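PDB 3GAZ: alcohol dehydrogenase superfamily protein from Novosphingobium aromaticivorans, which is probably an NADP-dependent oxidoreductase of the medium-chain alcohol dehydrogenase superfamily, its precise substrate being unassigned. Local coordinates for residues P6-A11 with G100-H105; L155-G160 with L229-S234; V166-A171 with V178-R183. All blocks are in the same frame, centred on the assembly; numbering follows the deposited sequence.

Contact 1 (P6-A11 with G100-H105)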
loop_
_atom_site.group_PDB
_atom_site.type_symbol
_atom_site.label_atom_id
_atom_site.label_comp_id
_atom_site.label_asym_id
_atom_site.label_seq_id
_atom_site.Cartn_x
_atom_site.Cartn_y
_atom_site.Cartn_z
ATOM N N PRO A 6 4.017 14.416 -19.973
ATOM C CA PRO A 6 4.081 13.169 -20.768
ATOM C C PRO A 6 3.252 12.047 -20.147
ATOM O O PRO A 6 3.041 12.003 -18.934
ATOM C CB PRO A 6 5.546 12.777 -20.857
ATOM C CG PRO A 6 6.090 13.388 -19.583
ATOM C CD PRO A 6 5.355 14.736 -19.449
ATOM N N THR A 7 2.792 11.135 -20.994
ATOM C CA THR A 7 1.966 10.025 -20.552
ATOM C C THR A 7 2.631 8.682 -20.818
ATOM O O THR A 7 3.766 8.616 -21.286
ATOM C CB THR A 7 0.615 10.036 -21.288
ATOM O OG1 THR A 7 0.843 9.890 -22.700
ATOM C CG2 THR A 7 -0.122 11.339 -21.026
HETATM N N MSE A 8 1.908 7.613 -20.505
HETATM C CA MSE A 8 2.392 6.256 -20.725
HETATM C C MSE A 8 1.181 5.346 -20.873
HETATM O O MSE A 8 0.066 5.724 -20.510
HETATM C CB MSE A 8 3.256 5.766 -19.546
HETATM C CG MSE A 8 2.493 5.464 -18.243
HETATM SE SE MSE A 8 3.465 4.502 -16.998
HETATM C CE MSE A 8 2.281 4.464 -15.610
ATOM N N ILE A 9 1.401 4.155 -21.418
ATOM C CA ILE A 9 0.334 3.179 -21.571
ATOM C C ILE A 9 0.505 2.172 -20.435
ATOM O O ILE A 9 1.622 1.743 -20.141
ATOM C CB ILE A 9 0.434 2.409 -22.914
ATOM C CG1 ILE A 9 0.192 3.358 -24.089
ATOM C CG2 ILE A 9 -0.582 1.263 -22.938
ATOM C CD1 ILE A 9 -1.177 4.000 -24.089
ATOM N N ALA A 10 -0.597 1.802 -19.799
ATOM C CA ALA A 10 -0.554 0.834 -18.717
ATOM C C ALA A 10 -1.837 0.022 -18.725
ATOM O O ALA A 10 -2.873 0.476 -19.217
ATOM C CB ALA A 10 -0.395 1.545 -17.370
ATOM N N ALA A 11 -1.759 -1.189 -18.190
ATOM C CA ALA A 11 -2.922 -2.056 -18.109
ATOM C C ALA A 11 -3.455 -1.904 -16.693
ATOM O O ALA A 11 -2.722 -2.078 -15.716
ATOM C CB ALA A 11 -2.529 -3.499 -18.379
ATOM N N GLY A 100 -0.110 -1.307 -2.691
ATOM C CA GLY A 100 -0.405 -0.010 -3.274
ATOM C C GLY A 100 0.645 0.491 -4.256
ATOM O O GLY A 100 0.478 1.550 -4.865
ATOM N N LEU A 101 1.730 -0.259 -4.409
ATOM C CA LEU A 101 2.796 0.122 -5.333
ATOM C C LEU A 101 2.347 -0.150 -6.766
ATOM O O LEU A 101 1.726 -1.183 -7.039
ATOM C CB LEU A 101 4.067 -0.682 -5.034
ATOM C CG LEU A 101 4.792 -0.374 -3.718
ATOM C CD1 LEU A 101 5.783 -1.478 -3.409
ATOM C CD2 LEU A 101 5.504 0.973 -3.823
ATOM N N GLN A 102 2.646 0.775 -7.677
ATOM C CA GLN A 102 2.268 0.584 -9.072
ATOM C C GLN A 102 2.846 -0.727 -9.600
ATOM O O GLN A 102 4.012 -1.039 -9.359
ATOM C CB GLN A 102 2.785 1.723 -9.955
ATOM C CG GLN A 102 2.406 1.518 -11.415
ATOM C CD GLN A 102 3.302 2.266 -12.379
ATOM O OE1 GLN A 102 3.336 3.493 -12.393
ATOM N NE2 GLN A 102 4.036 1.519 -13.198
ATOM N N GLY A 103 2.031 -1.480 -10.334
ATOM C CA GLY A 103 2.486 -2.744 -10.891
ATOM C C GLY A 103 3.380 -2.552 -12.102
ATOM O O GLY A 103 3.598 -1.422 -12.551
ATOM N N THR A 104 3.892 -3.648 -12.653
ATOM C CA THR A 104 4.776 -3.538 -13.805
ATOM C C THR A 104 4.117 -3.711 -15.175
ATOM O O THR A 104 4.811 -3.737 -16.192
ATOM C CB THR A 104 5.976 -4.504 -13.673
ATOM O OG1 THR A 104 5.517 -5.862 -13.655
ATOM C CG2 THR A 104 6.737 -4.210 -12.383
ATOM N N HIS A 105 2.787 -3.838 -15.207
ATOM C CA HIS A 105 2.068 -3.950 -16.479
ATOM C C HIS A 105 1.948 -2.511 -16.986
ATOM O O HIS A 105 0.844 -1.982 -17.147
ATOM C CB HIS A 105 0.661 -4.522 -16.276
ATOM C CG HIS A 105 0.639 -5.917 -15.734
ATOM N ND1 HIS A 105 -0.503 -6.494 -15.219
ATOM C CD2 HIS A 105 1.613 -6.851 -15.633
ATOM C CE1 HIS A 105 -0.231 -7.725 -14.825
ATOM N NE2 HIS A 105 1.046 -7.965 -15.065
HETATM O O HOH W 1 -2.627 -4.653 -14.421
#
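A11 and M8, on the edge of an N-terminal beta hairpin, meet H105 and Q102 in the long loop between strands 90-94 and 108-112 of the GroES-like domain. The hairpin strand runs at a steep angle to the loop and meets it at two points, one a hydrogen bond and one a packing contact. At the first, A11 N donates to H105 O over 2.9 Å, and the N-H points almost straight at the oxygen (175°). The same carbonyl lies against A10 CA and, more loosely, A11 CB.

The second point is reached by the Q102 side chain. Its CB leads to a CG anti to the backbone N (chi1 179°), and the extended chain beyond carries the amide to M8 of the strand. Q102 CD lies 4.0 Å from the selenomethionine methyl M8 CE, which arrives from the opposite direction, and Q102 OE1 comes closer, at 3.5 Å from M8 CE. Q102 NE2 turns back on its own loop, donating to G103 O (3.0 Å) with that oxygen in the plane of the amide, and it also bonds F108 O. With an alanine here, G103 O and F108 O would probably lose this shared donor, and a gap would open beside the M8 methyl.

Helix 311-319 covers the far end, where I311 touches A11 and H105, and Y315 OH bonds H105 NE2. The other ring nitrogen, H105 ND1, is joined through a single water to A11 O.

Contact 2 (L155-G160 with L229-S234)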
loop_
_atom_site.group_PDB
_atom_site.type_symbol
_atom_site.label_atom_id
_atom_site.label_comp_id
_atom_site.label_asym_id
_atom_site.label_seq_id
_atom_site.Cartn_x
_atom_site.Cartn_y
_atom_site.Cartn_z
ATOM N N LEU A 155 16.195 -31.171 -0.472
ATOM C CA LEU A 155 15.048 -31.665 -1.221
ATOM C C LEU A 155 14.147 -30.487 -1.575
ATOM O O LEU A 155 13.642 -29.796 -0.685
ATOM C CB LEU A 155 14.251 -32.666 -0.381
ATOM C CG LEU A 155 12.927 -33.118 -1.004
ATOM C CD1 LEU A 155 13.205 -33.908 -2.279
ATOM C CD2 LEU A 155 12.140 -33.953 -0.006
ATOM N N ILE A 156 13.964 -30.248 -2.869
ATOM C CA ILE A 156 13.100 -29.168 -3.323
ATOM C C ILE A 156 11.782 -29.779 -3.778
ATOM O O ILE A 156 11.762 -30.589 -4.703
ATOM C CB ILE A 156 13.708 -28.398 -4.521
ATOM C CG1 ILE A 156 15.066 -27.808 -4.141
ATOM C CG2 ILE A 156 12.742 -27.298 -4.968
ATOM C CD1 ILE A 156 15.008 -26.801 -3.012
ATOM N N GLN A 157 10.690 -29.400 -3.118
ATOM C CA GLN A 157 9.358 -29.898 -3.462
ATOM C C GLN A 157 8.766 -29.006 -4.550
ATOM O O GLN A 157 8.483 -27.832 -4.307
ATOM C CB GLN A 157 8.452 -29.873 -2.226
ATOM C CG GLN A 157 8.994 -30.677 -1.051
ATOM C CD GLN A 157 8.672 -32.158 -1.146
ATOM O OE1 GLN A 157 8.777 -32.765 -2.212
ATOM N NE2 GLN A 157 8.284 -32.752 -0.020
ATOM N N GLY A 158 8.578 -29.565 -5.743
ATOM C CA GLY A 158 8.040 -28.799 -6.856
ATOM C C GLY A 158 9.170 -28.162 -7.647
ATOM O O GLY A 158 9.143 -26.964 -7.942
ATOM N N GLY A 159 10.159 -28.980 -8.002
ATOM C CA GLY A 159 11.328 -28.512 -8.727
ATOM C C GLY A 159 11.118 -27.881 -10.092
ATOM O O GLY A 159 11.985 -27.162 -10.569
ATOM N N GLY A 160 9.986 -28.159 -10.731
ATOM C CA GLY A 160 9.724 -27.576 -12.035
ATOM C C GLY A 160 9.028 -26.226 -11.942
ATOM O O GLY A 160 8.976 -25.486 -12.925
ATOM N N LEU A 229 3.620 -29.678 2.517
ATOM C CA LEU A 229 4.386 -29.232 3.677
ATOM C C LEU A 229 4.450 -30.372 4.690
ATOM O O LEU A 229 5.487 -30.608 5.320
ATOM C CB LEU A 229 3.744 -27.994 4.307
ATOM C CG LEU A 229 4.438 -27.480 5.572
ATOM C CD1 LEU A 229 5.925 -27.284 5.301
ATOM C CD2 LEU A 229 3.791 -26.174 6.012
ATOM N N ASP A 230 3.339 -31.087 4.846
ATOM C CA ASP A 230 3.305 -32.220 5.769
ATOM C C ASP A 230 4.299 -33.276 5.282
ATOM O O ASP A 230 5.014 -33.884 6.072
ATOM C CB ASP A 230 1.899 -32.825 5.831
ATOM C CG ASP A 230 0.866 -31.848 6.352
ATOM O OD1 ASP A 230 1.068 -31.301 7.455
ATOM O OD2 ASP A 230 -0.149 -31.631 5.659
ATOM N N ALA A 231 4.338 -33.492 3.971
ATOM C CA ALA A 231 5.254 -34.468 3.395
ATOM C C ALA A 231 6.694 -34.031 3.657
ATOM O O ALA A 231 7.582 -34.860 3.852
ATOM C CB ALA A 231 5.000 -34.602 1.890
ATOM N N SER A 232 6.914 -32.720 3.668
ATOM C CA SER A 232 8.242 -32.169 3.913
ATOM C C SER A 232 8.681 -32.480 5.343
ATOM O O SER A 232 9.851 -32.774 5.592
ATOM C CB SER A 232 8.234 -30.654 3.688
ATOM O OG SER A 232 7.882 -30.346 2.346
ATOM N N PHE A 233 7.743 -32.401 6.281
ATOM C CA PHE A 233 8.053 -32.699 7.675
ATOM C C PHE A 233 8.444 -34.172 7.761
ATOM O O PHE A 233 9.242 -34.568 8.606
ATOM C CB PHE A 233 6.836 -32.455 8.576
ATOM C CG PHE A 233 6.470 -30.998 8.757
ATOM C CD1 PHE A 233 7.341 -29.979 8.384
ATOM C CD2 PHE A 233 5.271 -30.655 9.374
ATOM C CE1 PHE A 233 7.019 -28.635 8.621
ATOM C CE2 PHE A 233 4.940 -29.316 9.615
ATOM C CZ PHE A 233 5.821 -28.308 9.243
ATOM N N SER A 234 7.866 -34.976 6.877
ATOM C CA SER A 234 8.135 -36.407 6.855
ATOM C C SER A 234 9.503 -36.750 6.251
ATOM O O SER A 234 10.160 -37.698 6.684
ATOM C CB SER A 234 7.021 -37.119 6.079
ATOM O OG SER A 234 7.230 -38.517 6.052
#
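A buried polar contact, with one weak hydrogen bond from Q157 to S232, links the C-terminal end of strand 153-157, inside the parallel sheet, to helix 227-235 packed on one face of that sheet. Q157 NE2 approaches S232 OG at 3.4 Å, fairly straight but long. The glutamine is folded rather than extended: chi1 (-57°) sets Q157 CG 3.6 Å from S232 OG, and the bend at chi2 (-83°) then turns the amide so that NE2 reaches the same oxygen. Q157 NE2 also lies 4.2 Å from A231 CB, on the neighbouring position of the helix.

Stronger partners hold each group. S232 OG gives its hydrogen to V228 O, one turn back in the helix, which leaves the oxygen able to accept from Q157. On the glutamine, OE1 bonds T181 OG1 on the adjacent strand, while Y207 OH is a second, weak partner of NE2. The amide is thus tied at both ends, which should limit its rotation.

Immediately after Q157 the chain turns through G158, G159 and G160, and the positive phi of G158 (91°) suits a residue without a side chain. A first strand ending in such a turn is typical of the Rossmann fold, where the glycine-rich loop probably receives the dinucleotide, here consistent with NADP.

Contact 3 (V166-A171 with V178-R183)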
loop_
_atom_site.group_PDB
_atom_site.type_symbol
_atom_site.label_atom_id
_atom_site.label_comp_id
_atom_site.label_asym_id
_atom_site.label_seq_id
_atom_site.Cartn_x
_atom_site.Cartn_y
_atom_site.Cartn_z
ATOM N N VAL A 166 14.466 -22.355 -9.374
ATOM C CA VAL A 166 15.546 -21.458 -8.995
ATOM C C VAL A 166 16.165 -21.923 -7.675
ATOM O O VAL A 166 17.364 -21.750 -7.453
ATOM C CB VAL A 166 15.065 -19.984 -8.887
ATOM C CG1 VAL A 166 14.735 -19.454 -10.277
ATOM C CG2 VAL A 166 13.848 -19.884 -7.983
ATOM N N ALA A 167 15.350 -22.525 -6.812
ATOM C CA ALA A 167 15.843 -23.036 -5.537
ATOM C C ALA A 167 16.847 -24.160 -5.819
ATOM O O ALA A 167 17.874 -24.269 -5.157
ATOM C CB ALA A 167 14.684 -23.561 -4.698
ATOM N N ILE A 168 16.539 -24.993 -6.810
ATOM C CA ILE A 168 17.429 -26.091 -7.189
ATOM C C ILE A 168 18.799 -25.558 -7.599
ATOM O O ILE A 168 19.833 -26.051 -7.149
ATOM C CB ILE A 168 16.875 -26.887 -8.396
ATOM C CG1 ILE A 168 15.688 -27.750 -7.965
ATOM C CG2 ILE A 168 17.989 -27.734 -9.017
ATOM C CD1 ILE A 168 15.030 -28.489 -9.110
ATOM N N GLN A 169 18.795 -24.545 -8.460
ATOM C CA GLN A 169 20.033 -23.972 -8.964
ATOM C C GLN A 169 20.844 -23.233 -7.908
ATOM O O GLN A 169 22.074 -23.254 -7.948
ATOM C CB GLN A 169 19.725 -23.065 -10.161
ATOM C CG GLN A 169 19.060 -23.828 -11.308
ATOM C CD GLN A 169 18.692 -22.947 -12.486
ATOM O OE1 GLN A 169 19.557 -22.478 -13.218
ATOM N NE2 GLN A 169 17.395 -22.709 -12.665
ATOM N N ILE A 170 20.164 -22.578 -6.970
ATOM C CA ILE A 170 20.867 -21.867 -5.904
ATOM C C ILE A 170 21.558 -22.904 -5.020
ATOM O O ILE A 170 22.750 -22.789 -4.728
ATOM C CB ILE A 170 19.893 -21.027 -5.030
ATOM C CG1 ILE A 170 19.405 -19.807 -5.816
ATOM C CG2 ILE A 170 20.586 -20.577 -3.740
ATOM C CD1 ILE A 170 18.387 -18.966 -5.075
ATOM N N ALA A 171 20.804 -23.921 -4.612
ATOM C CA ALA A 171 21.331 -24.981 -3.758
ATOM C C ALA A 171 22.541 -25.668 -4.391
ATOM O O ALA A 171 23.547 -25.892 -3.727
ATOM C CB ALA A 171 20.237 -26.007 -3.467
ATOM N N VAL A 178 21.496 -31.862 -4.327
ATOM C CA VAL A 178 20.089 -31.575 -4.554
ATOM C C VAL A 178 19.218 -32.662 -5.173
ATOM O O VAL A 178 19.609 -33.333 -6.129
ATOM C CB VAL A 178 19.954 -30.291 -5.407
ATOM C CG1 VAL A 178 18.489 -29.890 -5.544
ATOM C CG2 VAL A 178 20.763 -29.166 -4.767
ATOM N N PHE A 179 18.018 -32.792 -4.611
ATOM C CA PHE A 179 17.001 -33.743 -5.047
ATOM C C PHE A 179 15.720 -32.925 -5.196
ATOM O O PHE A 179 15.505 -31.968 -4.447
ATOM C CB PHE A 179 16.785 -34.813 -3.975
ATOM C CG PHE A 179 18.020 -35.593 -3.640
ATOM C CD1 PHE A 179 18.247 -36.840 -4.216
ATOM C CD2 PHE A 179 18.976 -35.071 -2.772
ATOM C CE1 PHE A 179 19.406 -37.560 -3.934
ATOM C CE2 PHE A 179 20.145 -35.785 -2.482
ATOM C CZ PHE A 179 20.357 -37.032 -3.068
ATOM N N ALA A 180 14.863 -33.289 -6.144
ATOM C CA ALA A 180 13.627 -32.539 -6.324
ATOM C C ALA A 180 12.466 -33.391 -6.815
ATOM O O ALA A 180 12.630 -34.220 -7.710
ATOM C CB ALA A 180 13.864 -31.373 -7.291
ATOM N N THR A 181 11.295 -33.190 -6.214
ATOM C CA THR A 181 10.105 -33.919 -6.618
ATOM C C THR A 181 9.422 -33.077 -7.686
ATOM O O THR A 181 9.401 -31.845 -7.598
ATOM C CB THR A 181 9.120 -34.137 -5.446
ATOM O OG1 THR A 181 8.718 -32.872 -4.906
ATOM C CG2 THR A 181 9.768 -34.977 -4.355
ATOM N N ALA A 182 8.879 -33.738 -8.700
ATOM C CA ALA A 182 8.210 -33.032 -9.779
ATOM C C ALA A 182 7.280 -33.972 -10.525
ATOM O O ALA A 182 7.357 -35.189 -10.375
ATOM C CB ALA A 182 9.233 -32.451 -10.732
ATOM N N ARG A 183 6.396 -33.399 -11.328
ATOM C CA ARG A 183 5.460 -34.199 -12.093
ATOM C C ARG A 183 6.080 -34.598 -13.420
ATOM O O ARG A 183 6.929 -33.888 -13.956
ATOM C CB ARG A 183 4.158 -33.422 -12.308
ATOM C CG ARG A 183 3.321 -33.296 -11.036
ATOM C CD ARG A 183 2.838 -34.666 -10.545
ATOM N NE ARG A 183 2.304 -34.618 -9.185
ATOM C CZ ARG A 183 1.694 -35.635 -8.579
ATOM N NH1 ARG A 183 1.531 -36.790 -9.211
ATOM N NH2 ARG A 183 1.258 -35.503 -7.334
#
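I168 and A171, one turn apart on helix 162-173, rest on V178 and A180, alternate residues of strand 177-182, in a wholly apolar contact. The I168 methyl CD1 sits 3.6 Å from A180 CB. It gets there because CG1 lies anti to the carbonyl carbon (chi1 -73°) and the chain then runs out straight. The other branch, I168 CG2, meets V178 CG1 at 4.1 Å, the two side chains crossing at a slant. Tightest of all is A171 CB against V178 CG2, at 3.5 Å; V178 CG2 also lies 4.0 Å from I168 O. V178 thus turns CG1 to the I168 side chain, while its CG2 meets A171 and the carbonyl of I168.

The axes of segments 166-171 and 178-182 approach to 8.9 Å and are nearly antiparallel (170°), as expected within a beta-alpha-beta unit, here strand 153-157, helix 162-173 and strand 177-182, the opening crossover of a Rossmann fold. The small side chains of A171 and A180 probably help the helix to lie this close to the strand.

Around this core, I156 on the first strand of the unit touches both I168 and A180, while V190 of helix 184-193 packs against the same two residues from the next helix. L193 and A195 extend the apolar surround. The strand itself is held by backbone bonds from V178 and A180 to T196 and from A180 to I198. On the side of the helix turned from the strand, Q169 OE1 accepts a hydrogen bond from A298 N.

How the contacts relate
Contact 1 closes first along the chain and stands apart, its centre about 37 Å from that of contact 2 and about 34 Å from that of contact 3, across the centre of the chain: it belongs to the hairpin and GroES-like side, they to the Rossmann-type side, which probably binds the dinucleotide. Contacts 2 and 3 have centres about 10 Å apart, with contact 3 nested in the loop that contact 2 closes. They share the six-stranded parallel sheet, where strands 153-157 and 177-182 are neighbours: F179 O lies 2.8 Å from I156 N, a probable hydrogen bond. G159 O packs on I168 CD1, so the glycine-rich turn and the helix after it pack together.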